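PDB 5GHU: probable fimbrial chaperone YadV from Escherichia coli K-12, which probably acts as a periplasmic chaperone that folds and delivers pilin subunits for fimbrial assembly through the chaperone-usher pathway. Local coordinates for residues A[140-145]-A[149-154]; A[166-169]-A[174-177]; A[178-183]-A[188-193]; A[205-210]-A[215-220]; A[78-83]-A[120-125]. All blocks are in the same frame, centred on the assembly; numbering follows the deposited sequence.

Contact 1: A[140-145]-A[149-154]; sequences WFWSGS and ASLRVT
Val-153 packs under the indole of Trp-140. Its CG1 sits over the centre of the six-membered ring, 3.9 Å from the centroid, in a CH-pi contact. CG2 closes on the same ring at CE3, 3.4 Å away. Leu-151 lies between two tryptophans: CD1 reaches Trp-140 CE3, while CD2 comes within 4.0 Å of Trp-142 CE3. Val-204 and Leu-168 of the facing sheet continue this apolar layer.

The other face is mixed, with Phe-141 beside Arg-152 and the serines. The guanidinium of Arg-152 lies flat on the Phe-141 ring, with planes 15° apart and CZ 3.8 Å from the ring centroid, a cation-pi stack. Bends at chi2 (-94°) and chi3 (-68°) fold the arginine back over the ring. Its NH1 also donates in plane to Thr-154 OG1 at 2.8 Å, which helps fix the rotation of the group. Thr-154 OG1 is also hydrogen-bonded to Asp-187 OD1.

Phe-141 and Arg-152 exchange two backbone hydrogen bonds, and Ser-143 N donates to Ser-150 O at 2.8 Å. Ser-150 OG gives only a weak bond to Ser-143 O. It is an antiparallel beta hairpin of the immunoglobulin-like C-terminal domain, with strand 139-143 at a sheet edge and strand 150-155 central.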
# COMPACT_ATOMS: atom_id res chain seq x y z
N TRP A 140 -11.43 12.85 10.87
CA TRP A 140 -11.93 11.70 11.61
C TRP A 140 -13.19 11.98 12.38
O TRP A 140 -13.34 13.05 12.99
CB TRP A 140 -10.85 11.27 12.63
CG TRP A 140 -9.51 10.92 12.02
CD1 TRP A 140 -8.54 11.82 11.54
CD2 TRP A 140 -8.98 9.61 11.81
NE1 TRP A 140 -7.48 11.10 11.07
CE2 TRP A 140 -7.70 9.77 11.22
CE3 TRP A 140 -9.45 8.31 12.12
CZ2 TRP A 140 -6.92 8.70 10.85
CZ3 TRP A 140 -8.65 7.21 11.77
CH2 TRP A 140 -7.39 7.41 11.17
N PHE A 141 -14.12 11.03 12.34
CA PHE A 141 -15.43 11.14 12.99
C PHE A 141 -15.86 9.85 13.63
O PHE A 141 -15.54 8.76 13.13
CB PHE A 141 -16.53 11.48 11.94
CG PHE A 141 -16.21 12.70 11.14
CD1 PHE A 141 -15.39 12.62 10.01
CD2 PHE A 141 -16.65 13.93 11.58
CE1 PHE A 141 -15.09 13.74 9.31
CE2 PHE A 141 -16.40 15.05 10.83
CZ PHE A 141 -15.60 14.96 9.71
N TRP A 142 -16.61 9.96 14.75
CA TRP A 142 -17.24 8.79 15.29
C TRP A 142 -18.25 8.34 14.28
O TRP A 142 -18.94 9.17 13.66
CB TRP A 142 -17.98 9.07 16.61
CG TRP A 142 -17.11 9.17 17.79
CD1 TRP A 142 -16.81 10.30 18.51
CD2 TRP A 142 -16.41 8.10 18.42
NE1 TRP A 142 -15.97 9.99 19.55
CE2 TRP A 142 -15.70 8.64 19.52
CE3 TRP A 142 -16.30 6.73 18.14
CZ2 TRP A 142 -14.93 7.86 20.38
CZ3 TRP A 142 -15.51 5.95 19.00
CH2 TRP A 142 -14.83 6.52 20.09
N SER A 143 -18.36 7.02 14.14
CA SER A 143 -19.32 6.39 13.26
C SER A 143 -20.15 5.50 14.19
O SER A 143 -19.59 4.73 14.97
CB SER A 143 -18.62 5.56 12.21
OG SER A 143 -19.49 4.94 11.32
N GLY A 144 -21.46 5.66 14.15
CA GLY A 144 -22.33 5.10 15.18
C GLY A 144 -22.94 3.76 14.82
O GLY A 144 -22.98 3.40 13.65
N SER A 145 -23.41 3.01 15.82
CA SER A 145 -23.39 3.42 17.22
C SER A 145 -22.04 3.13 17.87
O SER A 145 -21.35 2.19 17.48
CB SER A 145 -24.50 2.70 17.99
OG SER A 145 -25.32 3.60 18.73
N ALA A 149 -18.04 0.18 18.14
CA ALA A 149 -17.45 1.47 17.81
C ALA A 149 -16.69 1.43 16.51
O ALA A 149 -16.00 0.43 16.19
CB ALA A 149 -16.54 1.94 18.93
N SER A 150 -16.84 2.50 15.71
CA SER A 150 -16.01 2.65 14.52
C SER A 150 -15.85 4.11 14.20
O SER A 150 -16.56 4.93 14.75
CB SER A 150 -16.62 1.92 13.33
OG SER A 150 -17.94 2.35 13.21
N LEU A 151 -14.90 4.41 13.31
CA LEU A 151 -14.59 5.76 12.91
C LEU A 151 -14.87 5.88 11.44
O LEU A 151 -14.56 4.97 10.67
CB LEU A 151 -13.14 6.10 13.14
CG LEU A 151 -12.79 5.92 14.61
CD1 LEU A 151 -11.30 5.99 14.77
CD2 LEU A 151 -13.41 7.08 15.34
N ARG A 152 -15.43 7.02 11.06
CA ARG A 152 -15.51 7.35 9.63
C ARG A 152 -14.39 8.34 9.32
O ARG A 152 -14.20 9.34 10.05
CB ARG A 152 -16.87 7.93 9.29
CG ARG A 152 -17.03 8.34 7.80
CD ARG A 152 -16.73 9.82 7.51
NE ARG A 152 -17.74 10.68 8.12
CZ ARG A 152 -17.87 11.99 7.83
NH1 ARG A 152 -17.08 12.58 6.92
NH2 ARG A 152 -18.85 12.70 8.43
N VAL A 153 -13.64 8.05 8.28
CA VAL A 153 -12.45 8.82 7.96
C VAL A 153 -12.62 9.36 6.54
O VAL A 153 -13.06 8.62 5.65
CB VAL A 153 -11.19 7.95 8.03
CG1 VAL A 153 -9.89 8.83 7.96
CG2 VAL A 153 -11.17 7.16 9.36
N THR A 154 -12.33 10.64 6.35
CA THR A 154 -12.53 11.29 5.04
C THR A 154 -11.19 11.80 4.56
O THR A 154 -10.51 12.51 5.29
CB THR A 154 -13.50 12.43 5.19
OG1 THR A 154 -14.81 11.88 5.46
CG2 THR A 154 -13.62 13.24 3.91

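Contact 2: A[166-169]-A[174-177]; sequences GDLE and RYPI
Arg-174 grips Glu-169 side-on, with two nitrogens on a single oxygen. NE stands 2.5 Å from Glu-169 OE2, and NH2 lies 2.7 Å from the same atom. OE2 lies in the guanidinium plane, but the carboxylate is turned 50° against that plane. NH2 meets the syn lone pair of OE2, whereas NE comes from above the carboxylate plane. The pair spans an antiparallel beta hairpin of the immunoglobulin-like C-terminal domain, formed by strands 163-170 and 173-176.

A bend at chi3 (-60°) turns the arginine head to the glutamate. Asp-167 OD1 lies on the arginine as well, 3.8 Å from NE, but well out of the guanidinium plane. That long salt bridge works by charge alone. An alanine in place of the glutamate would probably lose the two bonds that fix the arginine head, leaving it freer to turn, with the long, out-of-plane charge contact to Asp-167 remaining.

Leu-168 and Tyr-175 form the hydrogen-bonded pair of the ladder. Leu-168 N donates almost straight to Tyr-175 O, and Tyr-175 N returns a bond to Leu-168 O. Ile-177 N reaches Gly-166 O at 2.9 Å from above the carbonyl plane. Water 1 accepts from Gly-166 N and donates to Ile-177 O, closing the end of the ladder.

The opposite face is mainly apolar. Leu-168 CD2 meets Tyr-175 CD1 at 4.0 Å, and Leu-168 also packs on Leu-151 of the other sheet. Ile-177 CD1 presses against the backbone of Asp-167, 3.4 Å from its C.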
# COMPACT_ATOMS: atom_id res chain seq x y z
N GLY A 166 -2.79 2.19 14.30
CA GLY A 166 -3.44 3.36 14.84
C GLY A 166 -4.27 2.92 16.01
O GLY A 166 -4.56 1.73 16.18
N ASP A 167 -4.65 3.87 16.84
CA ASP A 167 -5.52 3.55 17.98
C ASP A 167 -6.33 4.77 18.40
O ASP A 167 -6.03 5.93 18.04
CB ASP A 167 -4.65 3.04 19.17
CG ASP A 167 -3.48 4.00 19.51
OD1 ASP A 167 -3.73 5.00 20.19
OD2 ASP A 167 -2.36 3.70 19.11
N LEU A 168 -7.36 4.50 19.17
CA LEU A 168 -8.18 5.51 19.79
C LEU A 168 -7.93 5.46 21.29
O LEU A 168 -7.83 4.38 21.83
CB LEU A 168 -9.64 5.21 19.47
CG LEU A 168 -10.56 6.29 20.00
CD1 LEU A 168 -11.69 6.43 18.99
CD2 LEU A 168 -11.09 5.81 21.35
N GLU A 169 -7.77 6.63 21.91
CA GLU A 169 -7.53 6.69 23.35
C GLU A 169 -8.58 7.53 24.02
O GLU A 169 -8.95 8.59 23.53
CB GLU A 169 -6.16 7.31 23.62
CG GLU A 169 -5.33 6.64 24.67
CD GLU A 169 -3.87 6.87 24.35
OE1 GLU A 169 -3.55 7.96 23.83
OE2 GLU A 169 -3.07 5.96 24.54
N ARG A 174 -6.59 2.52 25.73
CA ARG A 174 -6.26 2.57 24.30
C ARG A 174 -6.92 1.41 23.55
O ARG A 174 -6.95 0.27 24.07
CB ARG A 174 -4.72 2.51 24.15
CG ARG A 174 -4.22 2.52 22.76
CD ARG A 174 -2.67 2.64 22.81
NE ARG A 174 -2.19 3.85 23.46
CZ ARG A 174 -0.88 4.11 23.69
NH1 ARG A 174 0.05 3.26 23.34
NH2 ARG A 174 -0.51 5.22 24.30
N TYR A 175 -7.49 1.72 22.37
CA TYR A 175 -8.23 0.75 21.59
C TYR A 175 -7.68 0.76 20.19
O TYR A 175 -7.80 1.73 19.48
CB TYR A 175 -9.71 1.11 21.56
CG TYR A 175 -10.33 1.31 22.94
CD1 TYR A 175 -10.29 2.56 23.56
CD2 TYR A 175 -10.94 0.26 23.60
CE1 TYR A 175 -10.85 2.75 24.82
CE2 TYR A 175 -11.50 0.45 24.85
CZ TYR A 175 -11.47 1.71 25.44
OH TYR A 175 -12.05 1.93 26.70
N PRO A 176 -7.07 -0.34 19.79
CA PRO A 176 -6.51 -0.39 18.44
C PRO A 176 -7.57 -0.18 17.39
O PRO A 176 -8.68 -0.70 17.55
CB PRO A 176 -5.96 -1.79 18.32
CG PRO A 176 -5.64 -2.17 19.75
CD PRO A 176 -6.71 -1.52 20.59
N ILE A 177 -7.20 0.55 16.35
CA ILE A 177 -8.05 0.71 15.18
C ILE A 177 -7.65 -0.32 14.11
O ILE A 177 -6.47 -0.48 13.85
CB ILE A 177 -7.88 2.11 14.62
CG1 ILE A 177 -8.36 3.13 15.67
CG2 ILE A 177 -8.68 2.24 13.27
CD1 ILE A 177 -7.96 4.58 15.39
O HOH W 1 -3.70 -0.65 14.43

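Contact 3: A[178-183]-A[188-193]; sequences DVKMIA and EVMKVN
Asp-178 OD1 takes a short hydrogen bond from Asn-193 ND2, 2.6 Å long with an angle of 163° at the hydrogen. The donor lies well above the carboxylate plane, while OD1 is close to the amide plane. The two side chains cross at about a right angle. Asn-193 ND2 also bonds Pro-176 O, so the amide ties the carboxylate to the preceding strand. A leucine in place of the asparagine would probably leave Asp-178 OD1 without its ND2 donor and Pro-176 O with the backbone bond alone from this residue.

Asp-178 N donates to Lys-191 O at 2.9 Å. Water 2 links Asp-178 O with Lys-191 N. The extended chain of Lys-180 crosses to the strand. Its NZ meets Val-189 O head-on, nearly along the carbonyl bond, at 2.8 Å. Glu-188 OE1 stays 4.1 Å from Lys-180 NZ, too far for a salt bridge.

Met-190 fills the middle. With CG beside the backbone N (chi1 -60°), its chain runs to the loop, where SD takes a weak hydrogen bond from Lys-180 N. CE rests 3.4 Å from Lys-180 O. Ile-182 and Glu-188 run alongside in opposite directions, CG1 to CG at 3.9 Å. Water 3 joins Glu-188 OE2 to Ala-183 N.

The result is an irregular connection running antiparallel along the edge strand 186-191, part of the beta sandwich of the C-terminal immunoglobulin-like domain.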
# COMPACT_ATOMS: atom_id res chain seq x y z
N ASP A 178 -8.63 -0.98 13.49
CA ASP A 178 -8.37 -1.82 12.31
C ASP A 178 -8.14 -0.90 11.12
O ASP A 178 -9.05 -0.68 10.30
CB ASP A 178 -9.54 -2.78 12.02
CG ASP A 178 -9.69 -3.88 13.05
OD1 ASP A 178 -8.76 -4.11 13.87
OD2 ASP A 178 -10.75 -4.54 13.02
N VAL A 179 -6.95 -0.32 11.06
CA VAL A 179 -6.67 0.67 10.01
C VAL A 179 -6.77 0.06 8.62
O VAL A 179 -6.44 -1.11 8.41
CB VAL A 179 -5.28 1.30 10.20
CG1 VAL A 179 -5.29 2.22 11.47
CG2 VAL A 179 -4.18 0.23 10.28
N LYS A 180 -7.22 0.89 7.68
CA LYS A 180 -7.38 0.49 6.27
C LYS A 180 -6.80 1.59 5.45
O LYS A 180 -6.87 2.75 5.83
CB LYS A 180 -8.86 0.36 5.87
CG LYS A 180 -9.65 -0.76 6.56
CD LYS A 180 -11.08 -0.58 6.05
CE LYS A 180 -12.14 -1.43 6.74
NZ LYS A 180 -13.47 -0.98 6.23
N MET A 181 -6.30 1.22 4.26
CA MET A 181 -5.93 2.24 3.29
C MET A 181 -7.15 3.06 2.87
O MET A 181 -8.24 2.50 2.67
CB MET A 181 -5.25 1.56 2.08
CG MET A 181 -4.84 2.60 1.07
SD MET A 181 -3.73 1.89 -0.23
CE MET A 181 -4.82 0.74 -1.02
N ILE A 182 -6.96 4.36 2.71
CA ILE A 182 -8.06 5.22 2.28
C ILE A 182 -7.70 5.92 0.95
O ILE A 182 -6.64 6.53 0.82
CB ILE A 182 -8.49 6.22 3.38
CG1 ILE A 182 -9.69 7.07 2.89
CG2 ILE A 182 -7.35 7.07 3.93
CD1 ILE A 182 -10.33 7.87 4.04
N ALA A 183 -8.54 5.66 -0.03
CA ALA A 183 -8.31 6.20 -1.39
C ALA A 183 -8.48 7.69 -1.46
O ALA A 183 -9.15 8.32 -0.64
CB ALA A 183 -9.28 5.46 -2.36
N GLU A 188 -13.71 6.08 4.37
CA GLU A 188 -13.63 4.70 4.77
C GLU A 188 -14.04 4.64 6.26
O GLU A 188 -13.69 5.54 7.00
CB GLU A 188 -12.19 4.18 4.71
CG GLU A 188 -11.70 3.80 3.38
CD GLU A 188 -12.52 2.74 2.73
OE1 GLU A 188 -13.28 2.00 3.41
OE2 GLU A 188 -12.46 2.68 1.49
N VAL A 189 -14.71 3.57 6.62
CA VAL A 189 -15.01 3.28 8.04
C VAL A 189 -13.96 2.28 8.58
O VAL A 189 -13.62 1.30 7.91
CB VAL A 189 -16.40 2.72 8.24
CG1 VAL A 189 -16.56 2.24 9.73
CG2 VAL A 189 -17.43 3.81 7.91
N MET A 190 -13.46 2.54 9.80
CA MET A 190 -12.45 1.66 10.37
C MET A 190 -12.94 1.30 11.74
O MET A 190 -13.38 2.18 12.52
CB MET A 190 -11.08 2.37 10.43
CG MET A 190 -10.57 2.79 9.05
SD MET A 190 -9.01 3.68 9.28
CE MET A 190 -8.98 4.64 7.76
N LYS A 191 -12.92 -0.00 12.03
CA LYS A 191 -13.40 -0.55 13.29
C LYS A 191 -12.47 -0.17 14.46
O LYS A 191 -11.25 -0.07 14.30
CB LYS A 191 -13.50 -2.08 13.19
CG LYS A 191 -14.69 -2.54 12.34
CD LYS A 191 -14.94 -4.06 12.46
CE LYS A 191 -14.94 -4.50 13.93
NZ LYS A 191 -15.46 -5.90 14.17
N VAL A 192 -13.06 0.05 15.63
CA VAL A 192 -12.28 0.28 16.87
C VAL A 192 -12.47 -0.95 17.74
O VAL A 192 -13.59 -1.30 18.12
CB VAL A 192 -12.71 1.55 17.64
CG1 VAL A 192 -11.86 1.74 18.93
CG2 VAL A 192 -12.56 2.80 16.75
N ASN A 193 -11.38 -1.63 18.03
CA ASN A 193 -11.44 -2.89 18.78
C ASN A 193 -11.61 -2.71 20.27
O ASN A 193 -10.87 -1.97 20.90
CB ASN A 193 -10.20 -3.72 18.53
CG ASN A 193 -10.10 -4.18 17.11
OD1 ASN A 193 -10.63 -5.22 16.73
ND2 ASN A 193 -9.44 -3.39 16.30
O HOH W 2 -11.70 -1.52 9.92
O HOH W 3 -11.24 4.50 0.18

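Contact 4: A[205-210]-A[215-220]; sequences HFYAIN and AIEGNA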
# COMPACT_ATOMS: atom_id res chain seq x y z
N HIS A 205 -4.63 8.34 17.33
CA HIS A 205 -3.21 8.44 17.04
C HIS A 205 -2.92 7.40 15.94
O HIS A 205 -3.51 6.32 15.95
CB HIS A 205 -2.38 8.19 18.32
CG HIS A 205 -0.90 8.36 18.11
ND1 HIS A 205 -0.10 7.36 17.62
CD2 HIS A 205 -0.11 9.44 18.25
CE1 HIS A 205 1.15 7.79 17.54
NE2 HIS A 205 1.16 9.07 17.89
N PHE A 206 -1.98 7.68 15.04
CA PHE A 206 -1.70 6.70 13.99
C PHE A 206 -0.29 6.87 13.46
O PHE A 206 0.38 7.90 13.70
CB PHE A 206 -2.75 6.82 12.83
CG PHE A 206 -2.78 8.18 12.18
CD1 PHE A 206 -1.78 8.52 11.23
CD2 PHE A 206 -3.77 9.12 12.51
CE1 PHE A 206 -1.79 9.77 10.66
CE2 PHE A 206 -3.79 10.38 11.89
CZ PHE A 206 -2.79 10.67 10.96
N TYR A 207 0.15 5.83 12.77
CA TYR A 207 1.34 5.90 11.94
C TYR A 207 0.96 5.53 10.53
O TYR A 207 0.58 4.39 10.23
CB TYR A 207 2.41 4.93 12.45
CG TYR A 207 2.90 5.29 13.86
CD1 TYR A 207 3.87 6.28 14.04
CD2 TYR A 207 2.39 4.66 14.97
CE1 TYR A 207 4.36 6.60 15.31
CE2 TYR A 207 2.86 4.98 16.23
CZ TYR A 207 3.83 5.97 16.38
OH TYR A 207 4.33 6.30 17.67
N ALA A 208 0.98 6.54 9.68
CA ALA A 208 0.81 6.29 8.25
C ALA A 208 2.15 5.96 7.63
O ALA A 208 3.18 5.91 8.31
CB ALA A 208 0.18 7.54 7.59
N ILE A 209 2.15 5.67 6.31
CA ILE A 209 3.37 5.17 5.66
C ILE A 209 3.73 6.09 4.52
O ILE A 209 2.88 6.41 3.70
CB ILE A 209 3.16 3.74 5.10
CG1 ILE A 209 2.71 2.86 6.27
CG2 ILE A 209 4.52 3.24 4.52
CD1 ILE A 209 2.21 1.49 5.79
N ASN A 210 4.98 6.55 4.51
CA ASN A 210 5.38 7.43 3.44
C ASN A 210 5.90 6.69 2.21
O ASN A 210 5.85 5.46 2.11
CB ASN A 210 6.40 8.47 3.95
CG ASN A 210 7.77 7.87 4.24
OD1 ASN A 210 8.14 6.87 3.68
ND2 ASN A 210 8.50 8.48 5.20
N ALA A 215 7.61 5.93 8.62
CA ALA A 215 6.41 6.33 9.35
C ALA A 215 6.12 7.81 9.26
O ALA A 215 7.05 8.66 9.27
CB ALA A 215 6.57 5.94 10.81
N ILE A 216 4.81 8.11 9.18
CA ILE A 216 4.28 9.46 9.32
C ILE A 216 3.36 9.46 10.51
O ILE A 216 2.23 8.93 10.46
CB ILE A 216 3.46 9.88 8.08
CG1 ILE A 216 4.34 9.79 6.82
CG2 ILE A 216 2.89 11.29 8.27
CD1 ILE A 216 3.39 9.80 5.54
N GLU A 217 3.84 10.02 11.62
CA GLU A 217 3.00 10.04 12.82
C GLU A 217 1.86 11.06 12.68
O GLU A 217 2.07 12.15 12.09
CB GLU A 217 3.90 10.36 14.03
CG GLU A 217 3.12 10.25 15.34
CD GLU A 217 4.01 10.52 16.55
OE1 GLU A 217 5.16 11.03 16.37
OE2 GLU A 217 3.51 10.24 17.65
N GLY A 218 0.68 10.78 13.22
CA GLY A 218 -0.37 11.77 13.22
C GLY A 218 -1.34 11.58 14.37
O GLY A 218 -1.25 10.57 15.08
N ASN A 219 -2.19 12.56 14.58
CA ASN A 219 -3.19 12.50 15.62
C ASN A 219 -4.37 13.36 15.31
O ASN A 219 -4.25 14.32 14.49
CB ASN A 219 -2.54 12.89 16.97
CG ASN A 219 -2.21 14.37 17.04
OD1 ASN A 219 -1.15 14.82 16.53
ND2 ASN A 219 -3.09 15.13 17.65
N ALA A 220 -5.52 13.06 15.91
CA ALA A 220 -6.70 13.90 15.72
C ALA A 220 -7.59 13.80 16.95
O ALA A 220 -7.61 12.78 17.62
CB ALA A 220 -7.44 13.47 14.44
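Phe-206 and Gly-218 exchange two backbone hydrogen bonds, as do Ala-208 and Ile-216, in an antiparallel ladder. Between the pairs, Glu-217 CA lies 3.5 Å from Phe-206 O in a CA-H...O contact.

The polar side-chain bond lies on the face with Tyr-207. His-205 NE2 donates to Glu-217 OE2 at 2.6 Å. The oxygen sits in the plane of the imidazole and uses its anti lone pair, but the carboxylate plane is turned 75° from the ring. Glu-217 reaches the histidine through an extended chain, its CG anti to N (chi1 -173°). The close carboxylate would tend to stabilise a protonated imidazole.

Aromatic contacts occupy both faces. Gly-218 O sits over one face of the His-205 ring, towards its rim. On the other side of the sheet, the Phe-206 ring folds across the second strand, placed there by chi1 of 59°. Gly-218 CA lies over its face, 3.7 Å from the centroid, in a CH-pi contact. With glycine here, the Phe-206 ring lies directly on the backbone. Tyr-207 lies alongside Glu-217, with CE1 3.9 Å from CG.

Apolar packing completes the contact. Ala-208 CB meets Ile-216 CB at 4.1 Å, and Ile-216 CD1 reaches Asn-210 CB at 3.7 Å. Asn-210 OD1 accepts from the backbone N atoms of Phe-212 and Gly-214 in the turn.

Pro-135 of helix 134-137 touches Phe-206, Ala-208 and Ile-216, while strand 163-170 pairs with strand 203-209 along its other edge.

Contact 5: A[78-83]-A[120-125]; sequences TSLPKD and LFYRPD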
# COMPACT_ATOMS: atom_id res chain seq x y z
N THR A 78 -5.23 1.59 -21.20
CA THR A 78 -6.35 2.25 -20.54
C THR A 78 -5.81 3.54 -19.97
O THR A 78 -4.69 3.56 -19.47
CB THR A 78 -6.93 1.43 -19.38
OG1 THR A 78 -7.12 0.07 -19.77
CG2 THR A 78 -8.25 2.04 -18.92
N SER A 79 -6.58 4.61 -20.01
CA SER A 79 -6.08 5.86 -19.47
C SER A 79 -6.38 5.92 -18.00
O SER A 79 -7.49 5.64 -17.57
CB SER A 79 -6.71 7.05 -20.18
OG SER A 79 -8.11 6.87 -20.21
N LEU A 80 -5.38 6.24 -17.20
CA LEU A 80 -5.65 6.39 -15.78
C LEU A 80 -6.03 7.84 -15.47
O LEU A 80 -5.67 8.76 -16.22
CB LEU A 80 -4.40 6.00 -14.97
CG LEU A 80 -4.04 4.51 -15.04
CD1 LEU A 80 -2.71 4.22 -14.43
CD2 LEU A 80 -5.08 3.63 -14.36
N PRO A 81 -6.70 8.07 -14.33
CA PRO A 81 -7.10 9.45 -14.01
C PRO A 81 -5.92 10.32 -13.84
O PRO A 81 -4.87 9.85 -13.37
CB PRO A 81 -7.84 9.33 -12.67
CG PRO A 81 -7.80 7.96 -12.31
CD PRO A 81 -7.37 7.10 -13.45
N LYS A 82 -6.04 11.59 -14.21
CA LYS A 82 -4.94 12.50 -14.01
C LYS A 82 -5.09 13.41 -12.80
O LYS A 82 -4.18 14.21 -12.50
CB LYS A 82 -4.74 13.35 -15.28
CG LYS A 82 -4.34 12.51 -16.48
CD LYS A 82 -3.86 13.38 -17.65
CE LYS A 82 -3.57 12.53 -18.88
NZ LYS A 82 -3.07 13.38 -20.00
N ASP A 83 -6.18 13.23 -12.04
CA ASP A 83 -6.41 14.11 -10.91
C ASP A 83 -6.25 13.44 -9.56
O ASP A 83 -6.56 14.05 -8.56
CB ASP A 83 -7.84 14.68 -10.95
CG ASP A 83 -8.89 13.62 -10.85
OD1 ASP A 83 -8.63 12.38 -10.93
OD2 ASP A 83 -10.08 14.02 -10.68
N LEU A 120 1.72 -0.65 -5.73
CA LEU A 120 2.31 0.33 -6.66
C LEU A 120 1.35 1.51 -6.74
O LEU A 120 0.15 1.35 -6.99
CB LEU A 120 2.53 -0.28 -8.05
CG LEU A 120 3.07 0.75 -9.07
CD1 LEU A 120 4.03 0.03 -10.07
CD2 LEU A 120 1.94 1.43 -9.82
N PHE A 121 1.85 2.72 -6.49
CA PHE A 121 0.99 3.90 -6.60
C PHE A 121 1.36 4.64 -7.84
O PHE A 121 2.52 5.11 -7.96
CB PHE A 121 1.15 4.83 -5.37
CG PHE A 121 0.75 4.18 -4.07
CD1 PHE A 121 -0.56 4.16 -3.70
CD2 PHE A 121 1.70 3.58 -3.22
CE1 PHE A 121 -0.96 3.57 -2.48
CE2 PHE A 121 1.28 2.92 -2.01
CZ PHE A 121 -0.03 2.94 -1.64
N TYR A 122 0.41 4.73 -8.76
CA TYR A 122 0.58 5.53 -9.97
C TYR A 122 0.22 6.98 -9.64
O TYR A 122 -0.92 7.26 -9.22
CB TYR A 122 -0.29 4.97 -11.11
CG TYR A 122 -0.06 5.75 -12.39
CD1 TYR A 122 1.00 5.45 -13.21
CD2 TYR A 122 -0.96 6.74 -12.76
CE1 TYR A 122 1.17 6.15 -14.42
CE2 TYR A 122 -0.81 7.42 -13.97
CZ TYR A 122 0.26 7.13 -14.77
OH TYR A 122 0.41 7.82 -15.98
N ARG A 123 1.20 7.91 -9.79
CA ARG A 123 1.04 9.27 -9.32
C ARG A 123 1.17 10.23 -10.51
O ARG A 123 2.27 10.50 -10.99
CB ARG A 123 2.09 9.61 -8.26
CG ARG A 123 1.89 11.00 -7.68
CD ARG A 123 2.94 11.30 -6.61
NE ARG A 123 2.58 10.41 -5.48
CZ ARG A 123 3.47 10.05 -4.57
NH1 ARG A 123 4.71 10.56 -4.57
NH2 ARG A 123 3.11 9.19 -3.61
N PRO A 124 0.03 10.74 -11.00
CA PRO A 124 0.12 11.81 -12.02
C PRO A 124 0.93 12.98 -11.49
O PRO A 124 0.82 13.34 -10.32
CB PRO A 124 -1.34 12.21 -12.25
CG PRO A 124 -2.15 10.95 -11.81
CD PRO A 124 -1.36 10.40 -10.63
N ASP A 125 1.72 13.58 -12.36
CA ASP A 125 2.47 14.77 -11.98
C ASP A 125 1.50 15.91 -11.71
O ASP A 125 0.43 16.00 -12.35
CB ASP A 125 3.36 15.21 -13.14
CG ASP A 125 4.60 14.35 -13.34
OD1 ASP A 125 4.75 13.28 -12.77
OD2 ASP A 125 5.48 14.78 -14.06
O HOH W 4 -2.34 16.41 -12.05
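Leu-80 meets the aromatic ring of Tyr-122 with its CD1 methyl. This joins loop 78-83 to the end of strand 114-123 in the immunoglobulin-like N-terminal domain of the PapD-type chaperone. CD1 lies 3.7 Å from the ring centroid, 19° off the normal, in a CH-pi contact over one face. It is offset towards the CD2 side of the ring, with 3.5 Å between Leu-80 CD1 and Tyr-122 CD2. The leucine CB touches the same side at CE2, 4.0 Å away.

The tyrosine is turned to the loop by a chi1 of -177°, which sets CG opposite the backbone N. Tyr-74 meets the ring of Tyr-122 as well, and its hydroxyl is hydrogen-bonded to Leu-80 N. One tyrosine thus holds the loop backbone next to the ring of the other. Leu-80 further packs on Ser-86 and Phe-88 of strand 86-95.

Pro-81 takes part through its carbonyl. Its O lies 3.3 Å from Pro-124 CG. Lys-82 follows in the same way: its O is 3.5 Å from Pro-124 CB, while the amine points off from the contact. The proline ring therefore packs beneath two successive loop carbonyls.

No direct hydrogen bond crosses between the two segments. The polar link is water 4, which donates to Lys-82 O at 2.9 Å and to Asp-125 O at 2.8 Å.

In the fold
Contacts 1 to 4 build the C-terminal domain, and contact 5 lies in the N-terminal domain. Contacts 1 and 3 share a sheet, joined by Leu-151 N to Met-190 O at 2.8 Å. Contacts 2 and 4 share the facing sheet, where Asp-167 N lies 2.8 Å from His-205 O. Across the sandwich, Trp-142 CH2 meets Leu-168 CD1 at 3.3 Å, and Trp-140 CZ2 meets Phe-206 CD2 at 3.6 Å. Contact 2 runs into contact 3 through Pro-176 O and Asn-193 N. Contact 5 is centred about 24 Å from contact 3, yet Met-181 SD touches Phe-121 CE1 at 3.9 Å, bridging the two domains.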